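Local structure of torso (Bombyx mori, 5AOQ) at residues 63-68 against 184-189; 156-161 against 178-183; 189-194 against 203-208; 224-229 against 237-242. The protein binds prothoracicotropic hormone through the second FN3 domain of its extracellular part, the region modelled here, and stimulates MAPK signalling that helps initiate metamorphosis. All blocks are in the same frame, centred on the assembly; numbering follows the deposited sequence.

Contact 1 (63-68 against 184-189); sequences KVRCQS and DRDLCF
An interdomain disulfide, C66 to C188, ties strand 63-68 of the first FN3 domain to the loop that leads into strand 189-195 of the second. The two SG atoms are 2.0 Å apart, with a chi3 of 86° about the S-S bond, a right-handed bridge. In both cysteines SG lies anti to the carbonyl carbon, chi1 -54° in C66 and -59° in C188, which sets the sulfurs beside their own backbone nitrogens and leads them into each other. On the strand, R65 and C66 both face R73, a classic beta bulge. Next to the bridge, R65 O meets the CB of D186 at 3.3 Å; D186, in the middle of an inverse gamma turn, is poorly ordered. Its OD1 lies near the plane of the R65 guanidinium, at the edge, but 4.5 Å from R65 NH1, beyond a salt bridge. R65 is instead paired through NE with E75. Just before C188 the loop backbone also comes close, L187 C lying 3.6 Å from C66 SG.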
loop_
_atom_site.group_PDB
_atom_site.type_symbol
_atom_site.label_atom_id
_atom_site.label_comp_id
_atom_site.label_asym_id
_atom_site.label_seq_id
_atom_site.Cartn_x
_atom_site.Cartn_y
_atom_site.Cartn_z
ATOM N N LYS A 63 -15.571 18.421 -20.926
ATOM C CA LYS A 63 -14.490 19.214 -21.499
ATOM C C LYS A 63 -13.155 18.859 -20.858
ATOM O O LYS A 63 -13.014 18.884 -19.635
ATOM C CB LYS A 63 -14.766 20.710 -21.329
ATOM C CG LYS A 63 -15.180 21.434 -22.607
ATOM C CD LYS A 63 -14.104 21.380 -23.697
ATOM C CE LYS A 63 -12.784 21.992 -23.243
ATOM N NZ LYS A 63 -11.770 22.004 -24.336
ATOM N N VAL A 64 -12.179 18.528 -21.695
ATOM C CA VAL A 64 -10.828 18.254 -21.227
ATOM C C VAL A 64 -10.124 19.555 -20.865
ATOM O O VAL A 64 -9.871 20.391 -21.734
ATOM C CB VAL A 64 -9.998 17.505 -22.290
ATOM C CG1 VAL A 64 -8.588 17.230 -21.775
ATOM C CG2 VAL A 64 -10.684 16.208 -22.690
ATOM N N ARG A 65 -9.816 19.725 -19.583
ATOM C CA ARG A 65 -9.127 20.920 -19.112
ATOM C C ARG A 65 -7.617 20.710 -19.078
ATOM O O ARG A 65 -6.858 21.590 -19.473
ATOM C CB ARG A 65 -9.635 21.322 -17.725
ATOM C CG ARG A 65 -11.111 21.695 -17.682
ATOM C CD ARG A 65 -11.421 22.858 -18.617
ATOM N NE ARG A 65 -12.802 23.314 -18.500
ATOM C CZ ARG A 65 -13.331 24.291 -19.231
ATOM N NH1 ARG A 65 -12.596 24.926 -20.135
ATOM N NH2 ARG A 65 -14.598 24.638 -19.055
ATOM N N CYS A 66 -7.186 19.545 -18.604
ATOM C CA CYS A 66 -5.764 19.226 -18.543
ATOM C C CYS A 66 -5.497 17.774 -18.913
ATOM O O CYS A 66 -6.386 16.930 -18.828
ATOM C CB CYS A 66 -5.211 19.501 -17.142
ATOM S SG CYS A 66 -5.516 21.161 -16.502
ATOM N N GLN A 67 -4.270 17.495 -19.343
ATOM C CA GLN A 67 -3.807 16.120 -19.477
ATOM C C GLN A 67 -2.295 16.050 -19.318
ATOM O O GLN A 67 -1.557 16.820 -19.933
ATOM C CB GLN A 67 -4.224 15.502 -20.822
ATOM C CG GLN A 67 -3.564 16.095 -22.067
ATOM C CD GLN A 67 -3.728 15.210 -23.290
ATOM O OE1 GLN A 67 -4.106 14.043 -23.185
ATOM N NE2 GLN A 67 -3.433 15.761 -24.462
ATOM N N SER A 68 -1.847 15.148 -18.455
ATOM C CA SER A 68 -0.436 14.813 -18.360
ATOM C C SER A 68 -0.244 13.498 -19.097
ATOM O O SER A 68 -1.210 12.787 -19.363
ATOM C CB SER A 68 0.018 14.704 -16.903
ATOM O OG SER A 68 -0.509 13.546 -16.281
ATOM N N ASP A 184 -1.373 30.753 -21.200
ATOM C CA ASP A 184 -2.433 29.777 -21.430
ATOM C C ASP A 184 -3.415 29.738 -20.263
ATOM O O ASP A 184 -3.085 30.138 -19.146
ATOM C CB ASP A 184 -1.842 28.384 -21.658
ATOM C CG ASP A 184 -1.027 28.296 -22.934
ATOM O OD1 ASP A 184 -0.482 29.333 -23.366
ATOM O OD2 ASP A 184 -0.933 27.189 -23.503
ATOM N N ARG A 185 -4.620 29.247 -20.537
ATOM C CA ARG A 185 -5.675 29.161 -19.533
ATOM C C ARG A 185 -5.750 27.754 -18.948
ATOM O O ARG A 185 -5.974 27.577 -17.750
ATOM C CB ARG A 185 -7.023 29.545 -20.149
ATOM C CG ARG A 185 -7.037 30.914 -20.812
ATOM C CD ARG A 185 -8.315 31.149 -21.606
ATOM N NE ARG A 185 -9.511 31.112 -20.765
ATOM C CZ ARG A 185 -10.250 30.026 -20.542
ATOM N NH1 ARG A 185 -9.932 28.861 -21.092
ATOM N NH2 ARG A 185 -11.319 30.108 -19.761
ATOM N N ASP A 186 -5.557 26.759 -19.807
ATOM C CA ASP A 186 -5.677 25.359 -19.418
ATOM C C ASP A 186 -4.464 24.869 -18.627
ATOM O O ASP A 186 -3.538 24.294 -19.200
ATOM C CB ASP A 186 -5.862 24.489 -20.665
ATOM C CG ASP A 186 -7.168 24.768 -21.387
ATOM O OD1 ASP A 186 -8.165 25.107 -20.715
ATOM O OD2 ASP A 186 -7.196 24.644 -22.629
ATOM N N LEU A 187 -4.480 25.091 -17.314
ATOM C CA LEU A 187 -3.377 24.675 -16.449
ATOM C C LEU A 187 -3.848 24.093 -15.117
ATOM O O LEU A 187 -4.524 24.765 -14.337
ATOM C CB LEU A 187 -2.439 25.854 -16.178
ATOM C CG LEU A 187 -1.243 26.016 -17.122
ATOM C CD1 LEU A 187 -1.598 26.851 -18.346
ATOM C CD2 LEU A 187 -0.062 26.625 -16.382
ATOM N N CYS A 188 -3.480 22.837 -14.874
ATOM C CA CYS A 188 -3.662 22.193 -13.576
ATOM C C CYS A 188 -2.298 22.057 -12.908
ATOM O O CYS A 188 -1.275 22.277 -13.559
ATOM C CB CYS A 188 -4.321 20.821 -13.733
ATOM S SG CYS A 188 -5.938 20.849 -14.540
ATOM N N PHE A 189 -2.268 21.702 -11.624
ATOM C CA PHE A 189 -0.990 21.582 -10.913
ATOM C C PHE A 189 -0.960 20.465 -9.868
ATOM O O PHE A 189 -2.000 20.035 -9.365
ATOM C CB PHE A 189 -0.645 22.912 -10.235
ATOM C CG PHE A 189 -0.548 24.072 -11.185
ATOM C CD1 PHE A 189 0.548 24.214 -12.020
ATOM C CD2 PHE A 189 -1.560 25.014 -11.251
ATOM C CE1 PHE A 189 0.635 25.280 -12.898
ATOM C CE2 PHE A 189 -1.479 26.081 -12.125
ATOM C CZ PHE A 189 -0.381 26.214 -12.949
#

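Contact 2 (156-161 against 178-183); sequences NVTQEF and VWNTTG. With NAG (2-acetamido-2-deoxy-beta-D-glucopyranose), chain E.
N180 and T158 both use the position between backbone N and carbonyl carbon: chi1 64° turns the N180 amide over toward 156-161, and chi1 56° in T158 brings OG1 round to it. N180 OD1 then takes two donors of one residue, T158 N at 3.0 Å in a nearly straight bond (168°) and, weakly, T158 OG1 at 3.1 Å. On the other side of the amide, N180 ND2 carries the first N-acetylglucosamine, joined to its C1. A weak backbone bond runs back from N180 N to T158 O. Further along, E160 N donates to V178 O at 2.7 Å and V178 N to E160 O at 2.8 Å, closing a regular antiparallel pair. Between that pair and the T158-N180 bonds, Q159 and W179 form a non-hydrogen-bonded pair, Q159 CG lying 4.0 Å from W179 CB, the side chains side by side. V157 CB approaches W179 CD1 obliquely at 3.7 Å, while V157 CG1 also meets the sugar's acetyl methyl, C8, at 3.7 Å. The indole itself packs edge-to-face with F189. This is the open end of the hairpin of strands 159-167 and 171-179 in the second FN3 domain, bearing an N-glycan at an Asn-X-Thr sequon.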
loop_
_atom_site.group_PDB
_atom_site.type_symbol
_atom_site.label_atom_id
_atom_site.label_comp_id
_atom_site.label_asym_id
_atom_site.label_seq_id
_atom_site.Cartn_x
_atom_site.Cartn_y
_atom_site.Cartn_z
ATOM N N ASN A 156 9.458 27.914 -16.242
ATOM C CA ASN A 156 9.625 27.670 -14.810
ATOM C C ASN A 156 8.843 28.652 -13.940
ATOM O O ASN A 156 9.083 29.854 -13.987
ATOM C CB ASN A 156 11.107 27.739 -14.439
ATOM C CG ASN A 156 11.395 27.155 -13.068
ATOM O OD1 ASN A 156 10.686 27.430 -12.101
ATOM N ND2 ASN A 156 12.447 26.350 -12.978
ATOM N N VAL A 157 7.930 28.132 -13.127
ATOM C CA VAL A 157 7.086 28.977 -12.287
ATOM C C VAL A 157 7.882 29.580 -11.128
ATOM O O VAL A 157 8.751 28.927 -10.556
ATOM C CB VAL A 157 5.877 28.188 -11.719
ATOM C CG1 VAL A 157 4.921 27.784 -12.831
ATOM C CG2 VAL A 157 6.335 26.969 -10.919
ATOM N N THR A 158 7.591 30.839 -10.807
ATOM C CA THR A 158 8.265 31.549 -9.719
ATOM C C THR A 158 7.263 31.818 -8.604
ATOM O O THR A 158 6.187 32.369 -8.839
ATOM C CB THR A 158 8.896 32.871 -10.188
ATOM O OG1 THR A 158 7.894 33.701 -10.790
ATOM C CG2 THR A 158 10.010 32.602 -11.190
ATOM N N GLN A 159 7.634 31.429 -7.390
ATOM C CA GLN A 159 6.692 31.331 -6.282
ATOM C C GLN A 159 6.901 32.402 -5.219
ATOM O O GLN A 159 8.025 32.638 -4.773
ATOM C CB GLN A 159 6.809 29.952 -5.632
ATOM C CG GLN A 159 7.025 28.820 -6.623
ATOM C CD GLN A 159 7.257 27.487 -5.946
ATOM O OE1 GLN A 159 7.210 27.382 -4.720
ATOM N NE2 GLN A 159 7.522 26.459 -6.743
ATOM N N GLU A 160 5.807 33.047 -4.824
ATOM C CA GLU A 160 5.815 33.935 -3.670
ATOM C C GLU A 160 5.039 33.252 -2.554
ATOM O O GLU A 160 4.197 32.389 -2.808
ATOM C CB GLU A 160 5.207 35.299 -4.011
ATOM C CG GLU A 160 3.699 35.298 -4.205
ATOM C CD GLU A 160 3.158 36.673 -4.555
ATOM O OE1 GLU A 160 3.932 37.503 -5.079
ATOM O OE2 GLU A 160 1.962 36.926 -4.302
ATOM N N PHE A 161 5.326 33.641 -1.319
ATOM C CA PHE A 161 4.740 32.988 -0.157
ATOM C C PHE A 161 4.577 33.953 1.007
ATOM O O PHE A 161 5.349 34.900 1.155
ATOM C CB PHE A 161 5.613 31.805 0.254
ATOM C CG PHE A 161 7.083 32.083 0.152
ATOM C CD1 PHE A 161 7.767 32.663 1.203
ATOM C CD2 PHE A 161 7.778 31.778 -1.006
ATOM C CE1 PHE A 161 9.120 32.926 1.108
ATOM C CE2 PHE A 161 9.128 32.044 -1.108
ATOM C CZ PHE A 161 9.801 32.616 -0.051
ATOM N N VAL A 178 1.826 30.971 -3.463
ATOM C CA VAL A 178 1.245 31.347 -4.749
ATOM C C VAL A 178 2.357 31.484 -5.789
ATOM O O VAL A 178 3.504 31.764 -5.443
ATOM C CB VAL A 178 0.449 32.671 -4.647
ATOM C CG1 VAL A 178 -0.113 33.085 -6.003
ATOM C CG2 VAL A 178 -0.675 32.548 -3.627
ATOM N N TRP A 179 2.020 31.284 -7.060
ATOM C CA TRP A 179 2.987 31.448 -8.142
ATOM C C TRP A 179 2.318 31.918 -9.430
ATOM O O TRP A 179 1.112 31.751 -9.609
ATOM C CB TRP A 179 3.739 30.137 -8.378
ATOM C CG TRP A 179 2.852 28.979 -8.729
ATOM C CD1 TRP A 179 2.622 28.468 -9.974
ATOM C CD2 TRP A 179 2.079 28.183 -7.821
ATOM N NE1 TRP A 179 1.754 27.404 -9.896
ATOM C CE2 TRP A 179 1.407 27.210 -8.586
ATOM C CE3 TRP A 179 1.890 28.199 -6.435
ATOM C CZ2 TRP A 179 0.561 26.262 -8.012
ATOM C CZ3 TRP A 179 1.049 27.258 -5.869
ATOM C CH2 TRP A 179 0.395 26.305 -6.656
ATOM N N ASN A 180 3.108 32.508 -10.325
ATOM C CA ASN A 180 2.575 33.057 -11.568
ATOM C C ASN A 180 2.242 31.985 -12.595
ATOM O O ASN A 180 2.825 30.901 -12.597
ATOM C CB ASN A 180 3.555 34.071 -12.174
ATOM C CG ASN A 180 4.887 33.452 -12.583
ATOM O OD1 ASN A 180 5.318 32.443 -12.022
ATOM N ND2 ASN A 180 5.546 34.072 -13.569
ATOM N N THR A 181 1.287 32.311 -13.462
ATOM C CA THR A 181 0.815 31.399 -14.495
ATOM C C THR A 181 1.214 31.908 -15.872
ATOM O O THR A 181 1.408 33.107 -16.071
ATOM C CB THR A 181 -0.716 31.235 -14.447
ATOM O OG1 THR A 181 -1.345 32.456 -14.856
ATOM C CG2 THR A 181 -1.176 30.873 -13.042
ATOM N N THR A 182 1.336 30.986 -16.819
ATOM C CA THR A 182 1.659 31.336 -18.195
ATOM C C THR A 182 0.470 32.009 -18.869
ATOM O O THR A 182 -0.561 32.247 -18.242
ATOM C CB THR A 182 2.075 30.099 -19.019
ATOM O OG1 THR A 182 2.170 30.457 -20.404
ATOM C CG2 THR A 182 1.065 28.965 -18.862
ATOM N N GLY A 183 0.623 32.314 -20.153
ATOM C CA GLY A 183 -0.430 32.964 -20.909
ATOM C C GLY A 183 -1.627 32.057 -21.124
ATOM O O GLY A 183 -2.761 32.525 -21.218
HETATM C C1 NAG E . 6.842 33.664 -14.066
HETATM C C2 NAG E . 6.877 32.851 -15.360
HETATM C C3 NAG E . 8.320 32.501 -15.729
HETATM C C4 NAG E . 9.216 33.737 -15.712
HETATM C C5 NAG E . 9.024 34.539 -14.426
HETATM C C6 NAG E . 9.742 35.871 -14.440
HETATM C C7 NAG E . 4.919 31.435 -15.848
HETATM C C8 NAG E . 4.259 30.111 -15.592
HETATM N N2 NAG E . 6.085 31.630 -15.226
HETATM O O3 NAG E . 8.346 31.903 -17.020
HETATM O O4 NAG E . 10.579 33.327 -15.752
HETATM O O5 NAG E . 7.634 34.824 -14.226
HETATM O O6 NAG E . 10.395 36.113 -15.679
HETATM O O7 NAG E . 4.412 32.283 -16.571
#

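Contact 3 (189-194 against 203-208); sequences FDIANI and AKIWPT
Four backbone bonds zip F189 and I191 to I205 and A203. I191 N reaches A203 O at 2.8 Å (169°), A203 N returns to I191 O, and F189 and I205 exchange a second such pair, with I205 N 2.7 Å from F189 O. Between these pairs sit D190 and K204, both implicated in PTTH binding and pointing the same way off the sheet. They touch alongside rather than by their charges: D190 OD2 rests 3.6 Å from K204 CG. The lysine starts extended and bends at its third torsion, chi3 -63°, leaving K204 NZ 4.9 Å from D190 OD2. Their salt bridges go to the first FN3 domain, D190 to R73 and K204 to E109; K204 NZ also forms a long, weak ion pair with E28 of the Preproptth chain. A methionine in place of K204 would probably leave E109 without its charged mate and remove the weak pairing with E28. On the other face, the I191 side chain lies across that of I205, its CD1 touching I205 CG1 and CD1, and I205 CG2 lies at the edge of the F189 ring. F189, I191 and I205 thus turn apolar groups inward, while D190 and K204 pair with the first domain and K204 also reaches weakly toward the hormone.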
loop_
_atom_site.group_PDB
_atom_site.type_symbol
_atom_site.label_atom_id
_atom_site.label_comp_id
_atom_site.label_asym_id
_atom_site.label_seq_id
_atom_site.Cartn_x
_atom_site.Cartn_y
_atom_site.Cartn_z
ATOM N N PHE A 189 -2.268 21.702 -11.624
ATOM C CA PHE A 189 -0.990 21.582 -10.913
ATOM C C PHE A 189 -0.960 20.465 -9.868
ATOM O O PHE A 189 -2.000 20.035 -9.365
ATOM C CB PHE A 189 -0.645 22.912 -10.235
ATOM C CG PHE A 189 -0.548 24.072 -11.185
ATOM C CD1 PHE A 189 0.548 24.214 -12.020
ATOM C CD2 PHE A 189 -1.560 25.014 -11.251
ATOM C CE1 PHE A 189 0.635 25.280 -12.898
ATOM C CE2 PHE A 189 -1.479 26.081 -12.125
ATOM C CZ PHE A 189 -0.381 26.214 -12.949
ATOM N N ASP A 190 0.253 20.012 -9.555
ATOM C CA ASP A 190 0.496 19.042 -8.485
ATOM C C ASP A 190 1.560 19.566 -7.525
ATOM O O ASP A 190 2.674 19.887 -7.939
ATOM C CB ASP A 190 0.931 17.693 -9.060
ATOM C CG ASP A 190 -0.194 16.972 -9.764
ATOM O OD1 ASP A 190 -0.497 17.325 -10.923
ATOM O OD2 ASP A 190 -0.784 16.052 -9.159
ATOM N N ILE A 191 1.215 19.637 -6.242
ATOM C CA ILE A 191 2.068 20.279 -5.248
ATOM C C ILE A 191 2.571 19.300 -4.197
ATOM O O ILE A 191 1.810 18.472 -3.690
ATOM C CB ILE A 191 1.321 21.417 -4.519
ATOM C CG1 ILE A 191 0.732 22.405 -5.525
ATOM C CG2 ILE A 191 2.243 22.125 -3.528
ATOM C CD1 ILE A 191 -0.648 22.019 -6.017
ATOM N N ALA A 192 3.859 19.409 -3.880
ATOM C CA ALA A 192 4.458 18.649 -2.787
ATOM C C ALA A 192 5.278 19.583 -1.901
ATOM O O ALA A 192 6.048 20.391 -2.405
ATOM C CB ALA A 192 5.327 17.529 -3.331
ATOM N N ASN A 193 5.108 19.475 -0.585
ATOM C CA ASN A 193 5.831 20.332 0.353
ATOM C C ASN A 193 6.358 19.563 1.558
ATOM O O ASN A 193 5.659 18.717 2.124
ATOM C CB ASN A 193 4.936 21.477 0.830
ATOM C CG ASN A 193 5.654 22.424 1.773
ATOM O OD1 ASN A 193 6.790 22.826 1.520
ATOM N ND2 ASN A 193 4.994 22.783 2.868
ATOM N N ILE A 194 7.593 19.871 1.945
ATOM C CA ILE A 194 8.231 19.219 3.082
ATOM C C ILE A 194 9.122 20.201 3.848
ATOM O O ILE A 194 9.676 21.134 3.265
ATOM C CB ILE A 194 9.066 17.997 2.620
ATOM C CG1 ILE A 194 9.669 17.244 3.811
ATOM C CG2 ILE A 194 10.163 18.431 1.654
ATOM C CD1 ILE A 194 8.645 16.649 4.757
ATOM N N ALA A 203 -0.701 17.892 -2.511
ATOM C CA ALA A 203 -2.021 18.277 -3.000
ATOM C C ALA A 203 -2.076 18.306 -4.523
ATOM O O ALA A 203 -1.044 18.315 -5.194
ATOM C CB ALA A 203 -2.414 19.631 -2.435
ATOM N N LYS A 204 -3.295 18.317 -5.054
ATOM C CA LYS A 204 -3.526 18.346 -6.494
ATOM C C LYS A 204 -4.498 19.472 -6.847
ATOM O O LYS A 204 -5.674 19.417 -6.487
ATOM C CB LYS A 204 -4.061 16.992 -6.966
ATOM C CG LYS A 204 -4.236 16.862 -8.470
ATOM C CD LYS A 204 -4.913 15.543 -8.841
ATOM C CE LYS A 204 -4.060 14.342 -8.447
ATOM N NZ LYS A 204 -4.646 13.055 -8.909
ATOM N N ILE A 205 -4.003 20.485 -7.552
ATOM C CA ILE A 205 -4.802 21.665 -7.873
ATOM C C ILE A 205 -5.463 21.558 -9.245
ATOM O O ILE A 205 -4.789 21.494 -10.279
ATOM C CB ILE A 205 -3.950 22.962 -7.804
ATOM C CG1 ILE A 205 -3.709 23.337 -6.339
ATOM C CG2 ILE A 205 -4.643 24.122 -8.527
ATOM C CD1 ILE A 205 -2.886 24.604 -6.120
ATOM N N TRP A 206 -6.794 21.538 -9.223
ATOM C CA TRP A 206 -7.613 21.568 -10.427
ATOM C C TRP A 206 -7.453 22.929 -11.101
ATOM O O TRP A 206 -6.929 23.857 -10.490
ATOM C CB TRP A 206 -9.080 21.304 -10.074
ATOM C CG TRP A 206 -9.296 20.045 -9.298
ATOM C CD1 TRP A 206 -9.484 19.934 -7.953
ATOM C CD2 TRP A 206 -9.344 18.715 -9.824
ATOM N NE1 TRP A 206 -9.648 18.615 -7.607
ATOM C CE2 TRP A 206 -9.566 17.847 -8.737
ATOM C CE3 TRP A 206 -9.221 18.175 -11.107
ATOM C CZ2 TRP A 206 -9.667 16.467 -8.895
ATOM C CZ3 TRP A 206 -9.321 16.805 -11.261
ATOM C CH2 TRP A 206 -9.542 15.967 -10.162
ATOM N N PRO A 207 -7.904 23.064 -12.360
ATOM C CA PRO A 207 -7.582 24.327 -13.035
ATOM C C PRO A 207 -8.337 25.522 -12.455
ATOM O O PRO A 207 -9.568 25.541 -12.469
ATOM C CB PRO A 207 -7.995 24.065 -14.486
ATOM C CG PRO A 207 -9.044 23.023 -14.405
ATOM C CD PRO A 207 -8.782 22.205 -13.175
ATOM N N THR A 208 -7.590 26.497 -11.946
ATOM C CA THR A 208 -8.166 27.717 -11.391
ATOM C C THR A 208 -7.611 28.942 -12.103
ATOM O O THR A 208 -6.638 28.849 -12.852
ATOM C CB THR A 208 -7.880 27.845 -9.881
ATOM O OG1 THR A 208 -6.467 27.957 -9.667
ATOM C CG2 THR A 208 -8.409 26.635 -9.127
#

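Contact 4 (224-229 against 237-242); sequences CEIHVK and HKYKTP
I226 O accepts H237 N at 2.7 Å, and I226 N returns to H237 O at 2.8 Å. C224 and Y239 form the next hydrogen-bonded pair: Y239 N donates to C224 O at 2.9 Å. The Y239 ring, with CG between its backbone N and carbonyl carbon (chi1 69°), swings across to the other strand and puts one face against C224. C224 CB sits 3.6 Å from the Y239 ring centroid, a CH-pi contact, with C224 SG oblique to the ring at 4.7 Å. I226 CG2 touches Y239 CE1 at 3.7 Å and also meets the H237 ring at its edge, in plane, 3.5 Å from H237 CD2. With a leucine in place of Y239, C224 CB is likely to lose the ring face it rests on, and I226 part of its packing. On the opposite face E225 CG and K238 CG meet at 3.9 Å. This is the hairpin of strands 223-230 and 233-240, with 233-240 outermost in the four-stranded sheet of the second FN3 domain, where C224 is disulfide-bonded to C195.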
loop_
_atom_site.group_PDB
_atom_site.type_symbol
_atom_site.label_atom_id
_atom_site.label_comp_id
_atom_site.label_asym_id
_atom_site.label_seq_id
_atom_site.Cartn_x
_atom_site.Cartn_y
_atom_site.Cartn_z
ATOM N N CYS A 224 12.633 24.680 4.717
ATOM C CA CYS A 224 11.641 23.916 3.962
ATOM C C CYS A 224 11.943 23.843 2.467
ATOM O O CYS A 224 12.816 24.546 1.953
ATOM C CB CYS A 224 10.251 24.529 4.144
ATOM S SG CYS A 224 9.635 24.575 5.838
ATOM N N GLU A 225 11.191 22.988 1.780
ATOM C CA GLU A 225 11.269 22.871 0.330
ATOM C C GLU A 225 9.912 22.461 -0.242
ATOM O O GLU A 225 9.201 21.631 0.342
ATOM C CB GLU A 225 12.344 21.860 -0.075
ATOM C CG GLU A 225 12.581 21.781 -1.575
ATOM C CD GLU A 225 13.687 20.811 -1.942
ATOM O OE1 GLU A 225 14.153 20.072 -1.049
ATOM O OE2 GLU A 225 14.090 20.786 -3.124
ATOM N N ILE A 226 9.561 23.059 -1.378
ATOM C CA ILE A 226 8.293 22.783 -2.045
ATOM C C ILE A 226 8.512 22.540 -3.540
ATOM O O ILE A 226 9.229 23.289 -4.206
ATOM C CB ILE A 226 7.281 23.945 -1.831
ATOM C CG1 ILE A 226 5.898 23.558 -2.363
ATOM C CG2 ILE A 226 7.772 25.239 -2.482
ATOM C CD1 ILE A 226 4.817 24.584 -2.084
ATOM N N HIS A 227 7.918 21.463 -4.046
ATOM C CA HIS A 227 7.955 21.148 -5.468
ATOM C C HIS A 227 6.600 21.436 -6.102
ATOM O O HIS A 227 5.562 20.981 -5.605
ATOM C CB HIS A 227 8.325 19.681 -5.691
ATOM C CG HIS A 227 9.484 19.216 -4.866
ATOM N ND1 HIS A 227 10.795 19.438 -5.227
ATOM C CD2 HIS A 227 9.527 18.531 -3.699
ATOM C CE1 HIS A 227 11.595 18.914 -4.316
ATOM N NE2 HIS A 227 10.851 18.357 -3.378
ATOM N N VAL A 228 6.624 22.195 -7.197
ATOM C CA VAL A 228 5.418 22.513 -7.957
ATOM C C VAL A 228 5.502 21.924 -9.363
ATOM O O VAL A 228 6.282 22.385 -10.199
ATOM C CB VAL A 228 5.190 24.038 -8.054
ATOM C CG1 VAL A 228 3.967 24.354 -8.913
ATOM C CG2 VAL A 228 5.032 24.639 -6.666
ATOM N N LYS A 229 4.690 20.900 -9.606
ATOM C CA LYS A 229 4.596 20.262 -10.913
ATOM C C LYS A 229 3.466 20.884 -11.725
ATOM O O LYS A 229 2.322 20.943 -11.265
ATOM C CB LYS A 229 4.372 18.757 -10.757
ATOM C CG LYS A 229 4.181 17.996 -12.065
ATOM C CD LYS A 229 5.459 17.951 -12.883
ATOM C CE LYS A 229 5.238 17.244 -14.210
ATOM N NZ LYS A 229 6.509 17.035 -14.956
ATOM N N HIS A 237 11.534 24.298 -5.212
ATOM C CA HIS A 237 11.668 25.619 -4.612
ATOM C C HIS A 237 11.955 25.534 -3.119
ATOM O O HIS A 237 11.057 25.274 -2.318
ATOM C CB HIS A 237 10.394 26.429 -4.860
ATOM C CG HIS A 237 10.357 27.740 -4.143
ATOM N ND1 HIS A 237 11.030 28.856 -4.593
ATOM C CD2 HIS A 237 9.727 28.115 -3.005
ATOM C CE1 HIS A 237 10.815 29.861 -3.762
ATOM N NE2 HIS A 237 10.026 29.437 -2.790
ATOM N N LYS A 238 13.217 25.738 -2.752
ATOM C CA LYS A 238 13.606 25.764 -1.349
ATOM C C LYS A 238 13.187 27.085 -0.717
ATOM O O LYS A 238 13.151 28.118 -1.387
ATOM C CB LYS A 238 15.115 25.567 -1.192
ATOM C CG LYS A 238 15.610 24.180 -1.564
ATOM C CD LYS A 238 17.104 24.048 -1.313
ATOM C CE LYS A 238 17.607 22.653 -1.649
ATOM N NZ LYS A 238 19.072 22.516 -1.422
ATOM N N TYR A 239 12.866 27.044 0.571
ATOM C CA TYR A 239 12.491 28.251 1.298
ATOM C C TYR A 239 12.570 28.016 2.801
ATOM O O TYR A 239 12.325 26.910 3.274
ATOM C CB TYR A 239 11.082 28.696 0.899
ATOM C CG TYR A 239 9.989 27.765 1.374
ATOM C CD1 TYR A 239 9.614 26.663 0.617
ATOM C CD2 TYR A 239 9.333 27.985 2.576
ATOM C CE1 TYR A 239 8.620 25.809 1.044
ATOM C CE2 TYR A 239 8.334 27.137 3.010
ATOM C CZ TYR A 239 7.984 26.049 2.241
ATOM O OH TYR A 239 6.990 25.200 2.669
ATOM N N LYS A 240 12.903 29.068 3.542
ATOM C CA LYS A 240 13.053 28.980 4.990
ATOM C C LYS A 240 11.955 29.781 5.683
ATOM O O LYS A 240 11.658 30.908 5.290
ATOM C CB LYS A 240 14.435 29.485 5.410
ATOM C CG LYS A 240 14.778 29.250 6.874
ATOM C CD LYS A 240 16.163 29.788 7.203
ATOM C CE LYS A 240 16.550 29.511 8.648
ATOM N NZ LYS A 240 16.638 28.054 8.936
ATOM N N THR A 241 11.355 29.197 6.716
ATOM C CA THR A 241 10.317 29.884 7.476
ATOM C C THR A 241 10.931 31.008 8.307
ATOM O O THR A 241 12.014 30.847 8.868
ATOM C CB THR A 241 9.555 28.920 8.403
ATOM O OG1 THR A 241 10.472 28.279 9.297
ATOM C CG2 THR A 241 8.818 27.864 7.590
ATOM N N PRO A 242 10.238 32.157 8.388
ATOM C CA PRO A 242 10.823 33.345 9.022
ATOM C C PRO A 242 11.092 33.168 10.513
ATOM O O PRO A 242 10.570 32.245 11.139
ATOM C CB PRO A 242 9.759 34.421 8.791
ATOM C CG PRO A 242 8.484 33.670 8.668
ATOM C CD PRO A 242 8.841 32.385 7.981
#

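Overall arrangement
Along the chain, contact 2 is nested in the long loop closed by contact 1, and contacts 3 and 4 follow in series. Contacts 2, 3 and 4 lie about 13 Å from one another, centre to centre, all in the second FN3 domain. Contact 2 belongs to its three-stranded sheet; contacts 3 and 4 are hairpins of its four-stranded one, joined where strands 189-195 and 223-230 run side by side. W179 packs across from contact 2 onto I205, and Q159 onto V228, so the two sheets meet there. Contact 1 brings in the first domain and shares F189 with contact 3. The interdomain bridge therefore lies right beside the hormone-binding hairpin.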